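Local coordinates for fatty acid synthase 1, isoform A (Drosophila melanogaster, PDB 6FN6), which probably carries out the dehydration and NADPH-dependent reduction steps of fatty acid synthesis, as the modifying region of a multifunctional animal fatty acid synthase, at residues E602-D615 and V638-R651. Sequence-based numbering, arbitrary orientation.
Sequences ETCTVYYAPINFRD and VLGLEFAGRDTQGR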
loop_
_atom_site.group_PDB
_atom_site.type_symbol
_atom_site.label_atom_id
_atom_site.label_comp_id
_atom_site.label_asym_id
_atom_site.label_seq_id
_atom_site.Cartn_x
_atom_site.Cartn_y
_atom_site.Cartn_z
ATOM N N GLU A 602 -33.304 -24.877 -9.554
ATOM C CA GLU A 602 -33.712 -25.578 -10.764
ATOM C C GLU A 602 -32.626 -26.540 -11.226
ATOM O O GLU A 602 -31.486 -26.138 -11.460
ATOM C CB GLU A 602 -34.033 -24.575 -11.874
ATOM C CG GLU A 602 -34.647 -25.182 -13.129
ATOM C CD GLU A 602 -36.100 -25.571 -12.943
ATOM O OE1 GLU A 602 -36.552 -25.660 -11.782
ATOM O OE2 GLU A 602 -36.791 -25.784 -13.961
ATOM N N THR A 603 -32.985 -27.812 -11.361
ATOM C CA THR A 603 -32.053 -28.817 -11.854
ATOM C C THR A 603 -32.030 -28.747 -13.375
ATOM O O THR A 603 -33.048 -28.967 -14.031
ATOM C CB THR A 603 -32.439 -30.236 -11.396
ATOM O OG1 THR A 603 -32.680 -30.237 -9.984
ATOM C CG2 THR A 603 -31.323 -31.225 -11.715
ATOM N N CYS A 604 -30.867 -28.427 -13.930
ATOM C CA CYS A 604 -30.722 -28.262 -15.371
ATOM C C CYS A 604 -29.851 -29.355 -15.980
ATOM O O CYS A 604 -29.035 -29.972 -15.293
ATOM C CB CYS A 604 -30.126 -26.889 -15.687
ATOM S SG CYS A 604 -31.083 -25.497 -15.040
ATOM N N THR A 605 -30.035 -29.588 -17.275
ATOM C CA THR A 605 -29.192 -30.517 -18.011
ATOM C C THR A 605 -28.063 -29.733 -18.665
ATOM O O THR A 605 -28.311 -28.794 -19.420
ATOM C CB THR A 605 -29.985 -31.280 -19.091
ATOM O OG1 THR A 605 -31.181 -31.824 -18.519
ATOM C CG2 THR A 605 -29.145 -32.408 -19.678
ATOM N N VAL A 606 -26.825 -30.123 -18.382
ATOM C CA VAL A 606 -25.672 -29.370 -18.852
ATOM C C VAL A 606 -25.286 -29.814 -20.255
ATOM O O VAL A 606 -25.168 -31.010 -20.529
ATOM C CB VAL A 606 -24.482 -29.519 -17.886
ATOM C CG1 VAL A 606 -23.275 -28.729 -18.383
ATOM C CG2 VAL A 606 -24.874 -29.067 -16.490
ATOM N N TYR A 607 -25.094 -28.838 -21.137
ATOM C CA TYR A 607 -24.641 -29.098 -22.497
ATOM C C TYR A 607 -23.227 -28.562 -22.683
ATOM O O TYR A 607 -22.353 -29.247 -23.213
ATOM C CB TYR A 607 -25.582 -28.456 -23.512
ATOM C CG TYR A 607 -26.823 -29.270 -23.789
ATOM C CD1 TYR A 607 -27.788 -29.450 -22.805
ATOM C CD2 TYR A 607 -27.035 -29.859 -25.029
ATOM C CE1 TYR A 607 -28.926 -30.192 -23.048
ATOM C CE2 TYR A 607 -28.173 -30.603 -25.282
ATOM C CZ TYR A 607 -29.114 -30.766 -24.287
ATOM O OH TYR A 607 -30.249 -31.504 -24.526
ATOM N N TYR A 608 -23.014 -27.328 -22.236
ATOM C CA TYR A 608 -21.717 -26.679 -22.361
ATOM C C TYR A 608 -21.269 -26.119 -21.017
ATOM O O TYR A 608 -22.001 -25.367 -20.376
ATOM C CB TYR A 608 -21.783 -25.567 -23.409
ATOM C CG TYR A 608 -21.894 -26.101 -24.819
ATOM C CD1 TYR A 608 -23.131 -26.397 -25.373
ATOM C CD2 TYR A 608 -20.761 -26.327 -25.588
ATOM C CE1 TYR A 608 -23.238 -26.893 -26.653
ATOM C CE2 TYR A 608 -20.858 -26.823 -26.871
ATOM C CZ TYR A 608 -22.098 -27.105 -27.399
ATOM O OH TYR A 608 -22.199 -27.602 -28.678
ATOM N N ALA A 609 -20.072 -26.509 -20.588
ATOM C CA ALA A 609 -19.505 -26.027 -19.335
ATOM C C ALA A 609 -18.130 -25.424 -19.598
ATOM O O ALA A 609 -17.185 -26.149 -19.911
ATOM C CB ALA A 609 -19.406 -27.156 -18.321
ATOM N N PRO A 610 -18.013 -24.092 -19.485
ATOM C CA PRO A 610 -16.696 -23.466 -19.652
ATOM C C PRO A 610 -15.766 -23.648 -18.459
ATOM O O PRO A 610 -16.226 -23.775 -17.323
ATOM C CB PRO A 610 -17.032 -21.981 -19.833
ATOM C CG PRO A 610 -18.459 -21.944 -20.227
ATOM C CD PRO A 610 -19.096 -23.096 -19.528
ATOM N N ILE A 611 -14.463 -23.660 -18.725
ATOM C CA ILE A 611 -13.470 -23.622 -17.663
ATOM C C ILE A 611 -13.052 -22.176 -17.436
ATOM O O ILE A 611 -12.842 -21.423 -18.388
ATOM C CB ILE A 611 -12.243 -24.492 -17.989
ATOM C CG1 ILE A 611 -12.659 -25.920 -18.335
ATOM C CG2 ILE A 611 -11.272 -24.508 -16.821
ATOM C CD1 ILE A 611 -12.450 -26.270 -19.782
ATOM N N ASN A 612 -12.935 -21.796 -16.170
ATOM C CA ASN A 612 -12.437 -20.480 -15.809
ATOM C C ASN A 612 -11.132 -20.644 -15.040
ATOM O O ASN A 612 -10.804 -21.747 -14.605
ATOM C CB ASN A 612 -13.471 -19.721 -14.982
ATOM C CG ASN A 612 -14.629 -19.215 -15.821
ATOM O OD1 ASN A 612 -14.548 -18.147 -16.429
ATOM N ND2 ASN A 612 -15.714 -19.979 -15.858
ATOM N N PHE A 613 -10.385 -19.557 -14.883
ATOM C CA PHE A 613 -9.084 -19.627 -14.227
ATOM C C PHE A 613 -9.200 -20.220 -12.822
ATOM O O PHE A 613 -8.293 -20.913 -12.363
ATOM C CB PHE A 613 -8.433 -18.241 -14.169
ATOM C CG PHE A 613 -7.801 -17.812 -15.466
ATOM C CD1 PHE A 613 -6.783 -18.562 -16.035
ATOM C CD2 PHE A 613 -8.220 -16.661 -16.115
ATOM C CE1 PHE A 613 -6.195 -18.172 -17.226
ATOM C CE2 PHE A 613 -7.635 -16.267 -17.307
ATOM C CZ PHE A 613 -6.622 -17.025 -17.863
ATOM N N ARG A 614 -10.319 -19.965 -12.151
ATOM C CA ARG A 614 -10.518 -20.474 -10.799
ATOM C C ARG A 614 -10.459 -22.000 -10.786
ATOM O O ARG A 614 -9.941 -22.599 -9.845
ATOM C CB ARG A 614 -11.851 -19.986 -10.229
ATOM C CG ARG A 614 -12.057 -20.313 -8.751
ATOM C CD ARG A 614 -13.452 -19.916 -8.288
ATOM N NE ARG A 614 -14.072 -20.916 -7.422
ATOM C CZ ARG A 614 -14.514 -22.099 -7.838
ATOM N NH1 ARG A 614 -14.390 -22.453 -9.109
ATOM N NH2 ARG A 614 -15.074 -22.939 -6.978
ATOM N N ASP A 615 -10.987 -22.624 -11.832
ATOM C CA ASP A 615 -10.941 -24.077 -11.951
ATOM C C ASP A 615 -9.502 -24.543 -12.143
ATOM O O ASP A 615 -9.076 -25.533 -11.550
ATOM C CB ASP A 615 -11.814 -24.555 -13.113
ATOM C CG ASP A 615 -13.285 -24.261 -12.898
ATOM O OD1 ASP A 615 -13.701 -24.117 -11.731
ATOM O OD2 ASP A 615 -14.026 -24.162 -13.896
ATOM N N VAL A 638 -16.637 -29.547 -7.125
ATOM C CA VAL A 638 -16.488 -28.100 -6.977
ATOM C C VAL A 638 -16.208 -27.379 -8.298
ATOM O O VAL A 638 -16.363 -26.164 -8.386
ATOM C CB VAL A 638 -15.377 -27.778 -5.958
ATOM C CG1 VAL A 638 -15.761 -28.286 -4.585
ATOM C CG2 VAL A 638 -14.054 -28.395 -6.394
ATOM N N LEU A 639 -15.790 -28.117 -9.319
ATOM C CA LEU A 639 -15.438 -27.506 -10.596
ATOM C C LEU A 639 -16.693 -27.062 -11.344
ATOM O O LEU A 639 -17.763 -27.646 -11.172
ATOM C CB LEU A 639 -14.630 -28.490 -11.447
ATOM C CG LEU A 639 -13.316 -28.983 -10.828
ATOM C CD1 LEU A 639 -12.707 -30.100 -11.667
ATOM C CD2 LEU A 639 -12.320 -27.850 -10.638
ATOM N N GLY A 640 -16.566 -26.023 -12.167
ATOM C CA GLY A 640 -17.685 -25.550 -12.963
ATOM C C GLY A 640 -18.368 -24.333 -12.374
ATOM O O GLY A 640 -19.086 -24.442 -11.380
ATOM N N LEU A 641 -18.153 -23.175 -12.992
ATOM C CA LEU A 641 -18.689 -21.923 -12.473
ATOM C C LEU A 641 -19.921 -21.462 -13.251
ATOM O O LEU A 641 -20.733 -20.686 -12.745
ATOM C CB LEU A 641 -17.612 -20.842 -12.523
ATOM C CG LEU A 641 -16.563 -20.876 -11.408
ATOM C CD1 LEU A 641 -15.444 -19.908 -11.736
ATOM C CD2 LEU A 641 -17.164 -20.564 -10.049
ATOM N N GLU A 642 -20.048 -21.937 -14.485
ATOM C CA GLU A 642 -21.156 -21.546 -15.349
ATOM C C GLU A 642 -21.448 -22.634 -16.372
ATOM O O GLU A 642 -20.656 -23.560 -16.544
ATOM C CB GLU A 642 -20.837 -20.230 -16.061
ATOM C CG GLU A 642 -19.626 -20.314 -16.980
ATOM C CD GLU A 642 -19.216 -18.969 -17.549
ATOM O OE1 GLU A 642 -20.106 -18.144 -17.846
ATOM O OE2 GLU A 642 -17.999 -18.739 -17.704
ATOM N N PHE A 643 -22.581 -22.515 -17.058
ATOM C CA PHE A 643 -22.950 -23.486 -18.080
ATOM C C PHE A 643 -24.086 -22.987 -18.965
ATOM O O PHE A 643 -24.855 -22.106 -18.582
ATOM C CB PHE A 643 -23.365 -24.811 -17.435
ATOM C CG PHE A 643 -24.678 -24.744 -16.702
ATOM C CD1 PHE A 643 -25.872 -24.964 -17.369
ATOM C CD2 PHE A 643 -24.721 -24.462 -15.347
ATOM C CE1 PHE A 643 -27.079 -24.902 -16.703
ATOM C CE2 PHE A 643 -25.928 -24.400 -14.675
ATOM C CZ PHE A 643 -27.107 -24.620 -15.355
ATOM N N ALA A 644 -24.181 -23.576 -20.151
ATOM C CA ALA A 644 -25.353 -23.430 -21.001
ATOM C C ALA A 644 -25.990 -24.805 -21.159
ATOM O O ALA A 644 -25.295 -25.794 -21.393
ATOM C CB ALA A 644 -24.980 -22.846 -22.349
ATOM N N GLY A 645 -27.309 -24.867 -21.026
ATOM C CA GLY A 645 -28.006 -26.135 -21.083
ATOM C C GLY A 645 -29.511 -26.001 -21.196
ATOM O O GLY A 645 -30.019 -25.019 -21.736
ATOM N N ARG A 646 -30.223 -26.996 -20.680
ATOM C CA ARG A 646 -31.678 -27.023 -20.756
ATOM C C ARG A 646 -32.337 -27.018 -19.382
ATOM O O ARG A 646 -31.814 -27.582 -18.420
ATOM C CB ARG A 646 -32.146 -28.240 -21.553
ATOM C CG ARG A 646 -31.802 -28.154 -23.029
ATOM C CD ARG A 646 -32.439 -29.277 -23.825
ATOM N NE ARG A 646 -32.067 -29.211 -25.235
ATOM C CZ ARG A 646 -32.639 -28.404 -26.125
ATOM N NH1 ARG A 646 -32.232 -28.415 -27.387
ATOM N NH2 ARG A 646 -33.617 -27.583 -25.761
ATOM N N ASP A 647 -33.495 -26.371 -19.311
ATOM C CA ASP A 647 -34.258 -26.259 -18.077
ATOM C C ASP A 647 -34.952 -27.584 -17.772
ATOM O O ASP A 647 -34.944 -28.498 -18.596
ATOM C CB ASP A 647 -35.284 -25.128 -18.207
ATOM C CG ASP A 647 -35.989 -24.817 -16.904
ATOM O OD1 ASP A 647 -35.414 -24.080 -16.076
ATOM O OD2 ASP A 647 -37.121 -25.309 -16.708
ATOM N N THR A 648 -35.543 -27.691 -16.585
ATOM C CA THR A 648 -36.390 -28.831 -16.243
ATOM C C THR A 648 -37.491 -29.022 -17.283
ATOM O O THR A 648 -37.986 -30.133 -17.480
ATOM C CB THR A 648 -37.027 -28.654 -14.847
ATOM O OG1 THR A 648 -36.005 -28.660 -13.844
ATOM C CG2 THR A 648 -38.023 -29.771 -14.545
ATOM N N GLN A 649 -37.871 -27.933 -17.942
ATOM C CA GLN A 649 -38.945 -27.961 -18.929
ATOM C C GLN A 649 -38.380 -27.788 -20.344
ATOM O O GLN A 649 -39.080 -27.351 -21.256
ATOM C CB GLN A 649 -39.973 -26.872 -18.619
ATOM C CG GLN A 649 -41.331 -27.099 -19.267
ATOM C CD GLN A 649 -42.343 -26.022 -18.913
ATOM O OE1 GLN A 649 -43.501 -26.319 -18.620
ATOM N NE2 GLN A 649 -41.911 -24.765 -18.947
ATOM N N GLY A 650 -37.107 -28.139 -20.510
ATOM C CA GLY A 650 -36.469 -28.189 -21.815
ATOM C C GLY A 650 -36.191 -26.838 -22.451
ATOM O O GLY A 650 -35.868 -26.756 -23.635
ATOM N N ARG A 651 -36.318 -25.775 -21.665
ATOM C CA ARG A 651 -36.014 -24.427 -22.136
ATOM C C ARG A 651 -34.509 -24.221 -22.302
ATOM O O ARG A 651 -33.715 -24.739 -21.519
ATOM C CB ARG A 651 -36.597 -23.402 -21.163
ATOM C CG ARG A 651 -38.112 -23.314 -21.221
ATOM C CD ARG A 651 -38.655 -22.379 -20.161
ATOM N NE ARG A 651 -38.530 -22.974 -18.833
ATOM C CZ ARG A 651 -38.743 -22.328 -17.691
ATOM N NH1 ARG A 651 -39.086 -21.046 -17.697
ATOM N NH2 ARG A 651 -38.604 -22.968 -16.537
#
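Leu-639 sets its CD2 methyl beside Asp-615, whose OD1 takes a long, weak bond from Gly-640 N and also pairs with the guanidinium of Arg-614 in a salt bridge. Leu-641 lies across Arg-614, its CD2 resting over one face of the guanidinium, 3.5 Å from NH1, while CD1 reaches CB of Asn-612. Glu-642 has CG between its backbone N and carbonyl carbon (chi1 62°), and from there the chain runs extended across Pro-610 at about a right angle. Its OE2 accepts from Asn-612 ND2 at 3.2 Å, on the anti side but 25° out of the carboxylate plane, and lies in the Asn-612 amide plane; OE1 is held by Cys-690 N. The ring of Phe-643 receives Val-606 CG2 over one face and, at its edge, the sulfur of Cys-604; Cys-666 and Ala-668 of strand 665-669 pack against the same ring. Ala-644 O accepts from both Tyr-607 N (3.1 Å) and Tyr-608 N (2.9 Å), a classic beta bulge at the corner where the first strand bends. Gly-645 CA makes a CA-H...O contact with Thr-605 O (3.2 Å). Arg-646 trades backbone bonds with Thr-605, and its extended chain passes obliquely across the Tyr-607 ring, CG 3.5 Å from CE1; the guanidinium, turned 78° from the ring, meets Tyr-607 OH at its edge through a weak bond from NE. Glu-900 binds both this hydroxyl and Arg-646 NH1. Asp-647 OD2 takes Arg-651 NH2 (salt bridge, 2.8 Å) and Gln-649 N from opposite faces of its carboxylate plane, the latter an Asx turn within the type I turn from Asp-647 to Gly-650. The Glu-602 carboxylate lies nearby, Arg-651 probably easing the like charges, and Thr-648 N gives its OE2 a weak bond. This bulged antiparallel pair, with strands 665-669 and 891-895 beside it, is part of the GroES-like, substrate-binding part of the enoylreductase domain, as in medium-chain dehydrogenases/reductases.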